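4-alpha-glucanotransferase (Aquifex aeolicus, PDB 1TZ7) is an amylomaltase (D-enzyme) of the 4-alpha-glucanotransferase family, a single-chain enzyme built round a parallel beta/alpha-barrel. Local coordinates at residues S59-P65 and G220-D226; A46-D51 and K211-A216. All coordinates share one frame; numbering follows the deposited sequence.

Contact 1 (S59-P65 and G220-D226)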
loop_
_atom_site.group_PDB
_atom_site.type_symbol
_atom_site.label_atom_id
_atom_site.label_comp_id
_atom_site.label_asym_id
_atom_site.label_seq_id
_atom_site.Cartn_x
_atom_site.Cartn_y
_atom_site.Cartn_z
ATOM N N SER A 59 -8.309 13.997 -9.732
ATOM C CA SER A 59 -7.903 14.662 -8.484
ATOM C C SER A 59 -7.268 13.691 -7.479
ATOM O O SER A 59 -6.807 14.110 -6.420
ATOM C CB SER A 59 -9.104 15.321 -7.825
ATOM O OG SER A 59 -9.709 16.263 -8.674
ATOM N N LEU A 60 -7.256 12.401 -7.804
ATOM C CA LEU A 60 -6.805 11.381 -6.848
ATOM C C LEU A 60 -5.824 10.412 -7.483
ATOM O O LEU A 60 -5.981 10.021 -8.631
ATOM C CB LEU A 60 -8.000 10.598 -6.285
ATOM C CG LEU A 60 -9.049 11.401 -5.523
ATOM C CD1 LEU A 60 -10.304 10.573 -5.337
ATOM C CD2 LEU A 60 -8.504 11.859 -4.186
ATOM N N TRP A 61 -4.813 10.030 -6.712
ATOM C CA TRP A 61 -3.889 8.986 -7.095
ATOM C C TRP A 61 -3.737 8.008 -5.934
ATOM O O TRP A 61 -3.318 8.394 -4.845
ATOM C CB TRP A 61 -2.527 9.596 -7.441
ATOM C CG TRP A 61 -1.467 8.587 -7.756
ATOM C CD1 TRP A 61 -1.650 7.328 -8.268
ATOM C CD2 TRP A 61 -0.056 8.746 -7.587
ATOM N NE1 TRP A 61 -0.438 6.698 -8.426
ATOM C CE2 TRP A 61 0.560 7.546 -8.016
ATOM C CE3 TRP A 61 0.763 9.788 -7.116
ATOM C CZ2 TRP A 61 1.947 7.359 -7.984
ATOM C CZ3 TRP A 61 2.139 9.597 -7.087
ATOM C CH2 TRP A 61 2.714 8.392 -7.518
ATOM N N GLN A 62 -4.082 6.744 -6.163
ATOM C CA GLN A 62 -3.919 5.722 -5.131
ATOM C C GLN A 62 -2.730 4.828 -5.416
ATOM O O GLN A 62 -2.603 4.268 -6.503
ATOM C CB GLN A 62 -5.187 4.876 -4.972
ATOM C CG GLN A 62 -5.126 3.931 -3.748
ATOM C CD GLN A 62 -6.464 3.284 -3.406
ATOM O OE1 GLN A 62 -6.506 2.126 -2.999
ATOM N NE2 GLN A 62 -7.539 4.025 -3.558
ATOM N N VAL A 63 -1.857 4.703 -4.424
ATOM C CA VAL A 63 -0.721 3.816 -4.499
ATOM C C VAL A 63 -0.878 2.699 -3.476
ATOM O O VAL A 63 -1.733 2.769 -2.596
ATOM C CB VAL A 63 0.610 4.577 -4.223
ATOM C CG1 VAL A 63 0.930 5.530 -5.364
ATOM C CG2 VAL A 63 0.541 5.337 -2.884
ATOM N N LEU A 64 -0.051 1.669 -3.601
ATOM C CA LEU A 64 0.057 0.644 -2.564
ATOM C C LEU A 64 1.116 1.092 -1.540
ATOM O O LEU A 64 1.759 2.129 -1.729
ATOM C CB LEU A 64 0.428 -0.711 -3.187
ATOM C CG LEU A 64 -0.329 -1.075 -4.481
ATOM C CD1 LEU A 64 0.217 -2.347 -5.084
ATOM C CD2 LEU A 64 -1.825 -1.205 -4.213
ATOM N N PRO A 65 1.292 0.332 -0.459
ATOM C CA PRO A 65 2.285 0.686 0.561
ATOM C C PRO A 65 3.678 0.870 -0.032
ATOM O O PRO A 65 4.068 0.141 -0.940
ATOM C CB PRO A 65 2.250 -0.514 1.518
ATOM C CG PRO A 65 0.898 -1.099 1.336
ATOM C CD PRO A 65 0.572 -0.908 -0.116
ATOM N N GLY A 220 -3.530 19.965 -7.372
ATOM C CA GLY A 220 -4.811 19.617 -6.777
ATOM C C GLY A 220 -5.034 18.115 -6.662
ATOM O O GLY A 220 -6.166 17.655 -6.466
ATOM N N ILE A 221 -3.955 17.351 -6.783
ATOM C CA ILE A 221 -4.032 15.902 -6.703
ATOM C C ILE A 221 -3.729 15.449 -5.281
ATOM O O ILE A 221 -2.655 15.748 -4.737
ATOM C CB ILE A 221 -3.044 15.253 -7.697
ATOM C CG1 ILE A 221 -3.449 15.589 -9.140
ATOM C CG2 ILE A 221 -3.010 13.731 -7.508
ATOM C CD1 ILE A 221 -2.336 15.411 -10.136
ATOM N N SER A 222 -4.683 14.731 -4.676
ATOM C CA SER A 222 -4.488 14.132 -3.363
ATOM C C SER A 222 -4.054 12.683 -3.525
ATOM O O SER A 222 -4.565 11.965 -4.387
ATOM C CB SER A 222 -5.789 14.192 -2.544
ATOM O OG SER A 222 -6.172 15.519 -2.273
ATOM N N ILE A 223 -3.113 12.254 -2.698
ATOM C CA ILE A 223 -2.580 10.921 -2.798
ATOM C C ILE A 223 -3.173 10.027 -1.729
ATOM O O ILE A 223 -3.108 10.329 -0.533
ATOM C CB ILE A 223 -1.031 10.936 -2.702
ATOM C CG1 ILE A 223 -0.448 11.916 -3.730
ATOM C CG2 ILE A 223 -0.477 9.528 -2.941
ATOM C CD1 ILE A 223 1.059 12.144 -3.600
ATOM N N VAL A 224 -3.764 8.924 -2.171
ATOM C CA VAL A 224 -4.271 7.911 -1.280
ATOM C C VAL A 224 -3.200 6.844 -1.060
ATOM O O VAL A 224 -2.838 6.118 -1.976
ATOM C CB VAL A 224 -5.547 7.250 -1.855
ATOM C CG1 VAL A 224 -6.107 6.225 -0.884
ATOM C CG2 VAL A 224 -6.594 8.314 -2.187
ATOM N N GLY A 225 -2.695 6.773 0.158
ATOM C CA GLY A 225 -1.753 5.755 0.534
ATOM C C GLY A 225 -2.425 4.628 1.270
ATOM O O GLY A 225 -3.618 4.674 1.537
ATOM N N ASP A 226 -1.648 3.616 1.603
ATOM C CA ASP A 226 -2.188 2.341 2.027
ATOM C C ASP A 226 -1.461 1.867 3.279
ATOM O O ASP A 226 -0.238 1.719 3.277
ATOM C CB ASP A 226 -2.027 1.314 0.908
ATOM C CG ASP A 226 -2.917 0.102 1.093
ATOM O OD1 ASP A 226 -3.285 -0.527 0.070
ATOM O OD2 ASP A 226 -3.299 -0.303 2.216
HETATM O O HOH W 1 -3.937 0.807 -1.977
HETATM O O HOH W 2 0.948 3.680 0.561
#

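Contact 2 (A46-D51 and K211-A216)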
loop_
_atom_site.group_PDB
_atom_site.type_symbol
_atom_site.label_atom_id
_atom_site.label_comp_id
_atom_site.label_asym_id
_atom_site.label_seq_id
_atom_site.Cartn_x
_atom_site.Cartn_y
_atom_site.Cartn_z
ATOM N N ALA A 46 6.941 9.270 -13.017
ATOM C CA ALA A 46 5.988 9.633 -11.977
ATOM C C ALA A 46 5.408 11.021 -12.242
ATOM O O ALA A 46 4.207 11.235 -12.098
ATOM C CB ALA A 46 6.653 9.588 -10.614
ATOM N N TYR A 47 6.269 11.955 -12.638
ATOM C CA TYR A 47 5.842 13.323 -12.940
ATOM C C TYR A 47 4.992 13.378 -14.206
ATOM O O TYR A 47 4.024 14.128 -14.275
ATOM C CB TYR A 47 7.058 14.238 -13.081
ATOM C CG TYR A 47 7.736 14.517 -11.769
ATOM C CD1 TYR A 47 7.356 15.598 -10.985
ATOM C CD2 TYR A 47 8.749 13.690 -11.299
ATOM C CE1 TYR A 47 7.976 15.854 -9.770
ATOM C CE2 TYR A 47 9.376 13.935 -10.087
ATOM C CZ TYR A 47 8.988 15.012 -9.329
ATOM O OH TYR A 47 9.605 15.255 -8.133
ATOM N N ARG A 48 5.355 12.572 -15.202
ATOM C CA ARG A 48 4.577 12.472 -16.437
ATOM C C ARG A 48 3.175 11.935 -16.156
ATOM O O ARG A 48 2.211 12.346 -16.792
ATOM C CB ARG A 48 5.289 11.565 -17.442
ATOM C CG ARG A 48 4.547 11.397 -18.780
ATOM C CD ARG A 48 5.192 12.139 -19.952
ATOM N NE ARG A 48 6.556 11.676 -20.218
ATOM C CZ ARG A 48 6.862 10.517 -20.807
ATOM N NH1 ARG A 48 5.900 9.684 -21.202
ATOM N NH2 ARG A 48 8.134 10.191 -21.000
ATOM N N PHE A 49 3.075 11.015 -15.201
ATOM C CA PHE A 49 1.797 10.429 -14.837
ATOM C C PHE A 49 0.923 11.442 -14.103
ATOM O O PHE A 49 -0.271 11.517 -14.340
ATOM C CB PHE A 49 1.999 9.187 -13.967
ATOM C CG PHE A 49 0.721 8.621 -13.420
ATOM C CD1 PHE A 49 -0.214 8.042 -14.266
ATOM C CD2 PHE A 49 0.444 8.676 -12.054
ATOM C CE1 PHE A 49 -1.401 7.525 -13.765
ATOM C CE2 PHE A 49 -0.751 8.154 -11.547
ATOM C CZ PHE A 49 -1.666 7.583 -12.397
ATOM N N LEU A 50 1.533 12.221 -13.209
ATOM C CA LEU A 50 0.825 13.310 -12.537
ATOM C C LEU A 50 0.327 14.358 -13.543
ATOM O O LEU A 50 -0.772 14.878 -13.400
ATOM C CB LEU A 50 1.727 13.972 -11.487
ATOM C CG LEU A 50 2.031 13.133 -10.234
ATOM C CD1 LEU A 50 2.941 13.905 -9.289
ATOM C CD2 LEU A 50 0.749 12.717 -9.518
ATOM N N ASP A 51 1.145 14.651 -14.565
ATOM C CA ASP A 51 0.745 15.575 -15.645
ATOM C C ASP A 51 -0.470 15.046 -16.378
ATOM O O ASP A 51 -1.338 15.801 -16.763
ATOM C CB ASP A 51 1.887 15.764 -16.656
ATOM C CG ASP A 51 3.002 16.633 -16.129
ATOM O OD1 ASP A 51 2.806 17.313 -15.102
ATOM O OD2 ASP A 51 4.117 16.703 -16.685
ATOM N N LYS A 211 9.350 15.828 -3.098
ATOM C CA LYS A 211 9.330 16.596 -4.341
ATOM C C LYS A 211 8.144 16.191 -5.221
ATOM O O LYS A 211 7.485 17.037 -5.811
ATOM C CB LYS A 211 10.644 16.386 -5.110
ATOM C CG LYS A 211 11.021 17.534 -6.028
ATOM C CD LYS A 211 12.318 17.238 -6.796
ATOM C CE LYS A 211 13.561 17.559 -5.961
ATOM N NZ LYS A 211 14.081 16.360 -5.245
ATOM N N LEU A 212 7.885 14.895 -5.303
ATOM C CA LEU A 212 6.795 14.387 -6.118
ATOM C C LEU A 212 5.449 14.790 -5.513
ATOM O O LEU A 212 4.511 15.132 -6.231
ATOM C CB LEU A 212 6.879 12.868 -6.231
ATOM C CG LEU A 212 5.834 12.207 -7.138
ATOM C CD1 LEU A 212 6.058 12.583 -8.592
ATOM C CD2 LEU A 212 5.864 10.695 -6.966
ATOM N N ARG A 213 5.370 14.745 -4.193
ATOM C CA ARG A 213 4.144 15.081 -3.485
ATOM C C ARG A 213 3.781 16.565 -3.661
ATOM O O ARG A 213 2.613 16.910 -3.825
ATOM C CB ARG A 213 4.283 14.763 -2.002
ATOM C CG ARG A 213 3.172 15.323 -1.187
ATOM C CD ARG A 213 3.165 14.909 0.247
ATOM N NE ARG A 213 2.081 15.576 0.939
ATOM C CZ ARG A 213 0.805 15.243 0.826
ATOM N NH1 ARG A 213 -0.113 15.934 1.477
ATOM N NH2 ARG A 213 0.439 14.209 0.064
ATOM N N ARG A 214 4.784 17.426 -3.624
ATOM C CA ARG A 214 4.569 18.855 -3.843
ATOM C C ARG A 214 4.040 19.105 -5.249
ATOM O O ARG A 214 3.124 19.893 -5.447
ATOM C CB ARG A 214 5.870 19.633 -3.628
ATOM C CG ARG A 214 5.754 21.123 -3.933
ATOM C CD ARG A 214 7.023 21.916 -3.671
ATOM N NE ARG A 214 6.910 23.286 -4.163
ATOM C CZ ARG A 214 7.880 24.194 -4.089
ATOM N NH1 ARG A 214 7.681 25.419 -4.568
ATOM N NH2 ARG A 214 9.050 23.882 -3.540
ATOM N N TYR A 215 4.629 18.427 -6.221
ATOM C CA TYR A 215 4.196 18.528 -7.600
ATOM C C TYR A 215 2.706 18.135 -7.712
ATOM O O TYR A 215 1.921 18.820 -8.356
ATOM C CB TYR A 215 5.061 17.620 -8.472
ATOM C CG TYR A 215 4.996 17.908 -9.947
ATOM C CD1 TYR A 215 4.103 17.227 -10.765
ATOM C CD2 TYR A 215 5.846 18.846 -10.534
ATOM C CE1 TYR A 215 4.041 17.478 -12.123
ATOM C CE2 TYR A 215 5.794 19.102 -11.894
ATOM C CZ TYR A 215 4.885 18.410 -12.686
ATOM O OH TYR A 215 4.818 18.651 -14.044
ATOM N N ALA A 216 2.337 17.036 -7.067
ATOM C CA ALA A 216 0.954 16.557 -7.085
ATOM C C ALA A 216 0.009 17.565 -6.411
ATOM O O ALA A 216 -1.037 17.903 -6.954
ATOM C CB ALA A 216 0.862 15.219 -6.401
#

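Contact 1 (S59-P65 and G220-D226)
Leu60, Trp61 and Gln62 run parallel to Ser222, Ile223 and Val224, each pair in register. The tight part is the backbone ladder: Ser59 O takes the N-H of Ser222 (2.8 Å), Trp61 N reaches Ser222 O (3.0 Å), Trp61 O takes Val224 N, and Val63 N gives to Val224 O. The last of these is the straightest at its acceptor, with a C=O...N angle of 172°, whereas the N-H of Val224 comes in tilted by 28° from the Trp61 carbonyl plane. Leu60 CA and Gln62 CA fill in with C-H...O contacts to Ser222 O and Val224 O. These are neighbouring strands of the eight-stranded parallel barrel, so successive side chains alternate between its inside and the surrounding helices. Inside, Gln62 keeps its CG anti to the backbone N (chi1 -171°) and slants across Val224, its NE2 lying 3.7 Å from Val224 CG1 while hydrogen-bonding to Tyr400 OH. Leu60 CD2 rests 3.9 Å from Ser222 CB. On the helix side Trp61 and Ile223 point the same way, and CE3 of the indole meets CG1 of Ile223 at 4.2 Å; the indole N-H is held by Leu28 O. The looser ends differ. At the start, Gly220 is exposed and Ser222 partly so. Beyond Val63, where the first segment has left its strand, the register slips by a residue and direct bonds give way to water: one water accepts from Asp226 N (2.8 Å) and gives a weak bond to Leu64 O, while another lies within hydrogen-bonding distance of both Val63 O and Asp226 OD1, an oxygen that also bonds to Tyr78 OH. Pro65 lies alongside Asp226 there, with CD 3.6 Å from Asp226 CB.

Contact 2 (A46-D51 and K211-A216)
Tyr47 sets its CG anti to its own carbonyl carbon (chi1 -72°), and Tyr215 swings its CG opposite its backbone N (chi1 -163°); these two settings bring the rings together between the helices. The helices are neighbours in the outer layer of the beta/alpha-barrel, running nearly parallel with local axes 10.3 Å apart. The rings form a T-shaped, edge-to-face pair, centroids 4.9 Å apart and planes at 83°: the CD1 edge of Tyr47 stands over the centre of the Tyr215 face. Tyr215 also has a cation-pi partner in Arg219. One face of the Tyr47 ring is taken by Leu212, whose CD1 sits almost directly above the ring centre at 3.7 Å, a CH-pi contact. The Tyr47 ring is thus met by an aliphatic methyl over one face and by the Tyr215 ring at its edge. Leu212 CD1 is also wedged among apolar groups of 46-51, touching Ala46 CB and pressing on Leu50 CD1 at 3.5 Å, closer than usual for two carbons. Leu50 CD1 goes on to Ala216 CB (3.8 Å) and to the edge of the Tyr215 ring, and this buried layer faces the barrel strands. Outward, the contact turns polar and partly exposed. Tyr47 OH lies alongside the first carbons of Lys211, 3.4 Å from its CB, while the lysine chain, bent near its end, leads away. At the other phenol, Tyr215 OH donates a 2.6 Å hydrogen bond to the syn lone pair of Asp51 OD1, an oxygen lying in the plane of the Tyr215 ring.

In the fold
From the N terminus the chain passes through helix 44-56, which opens contact 2, and then strand 60-62, which opens contact 1. About 130 residues, more than half of them helical, follow before helix 192-218 begins; its later part closes contact 2, and strand 222-227 closes contact 1. The two closures therefore cross rather than nest, joining two successive helix-strand units of the barrel, helix to helix and strand to strand. Between helix 192-218 and strand 222-227 a Schellman motif ends the helix: Gly220, with positive phi, is its C-prime residue, and Ile221 N reaches Ala216 O. Trp61 joins the layers, its indole packing on Phe49, Leu50 and Leu212 beneath contact 2.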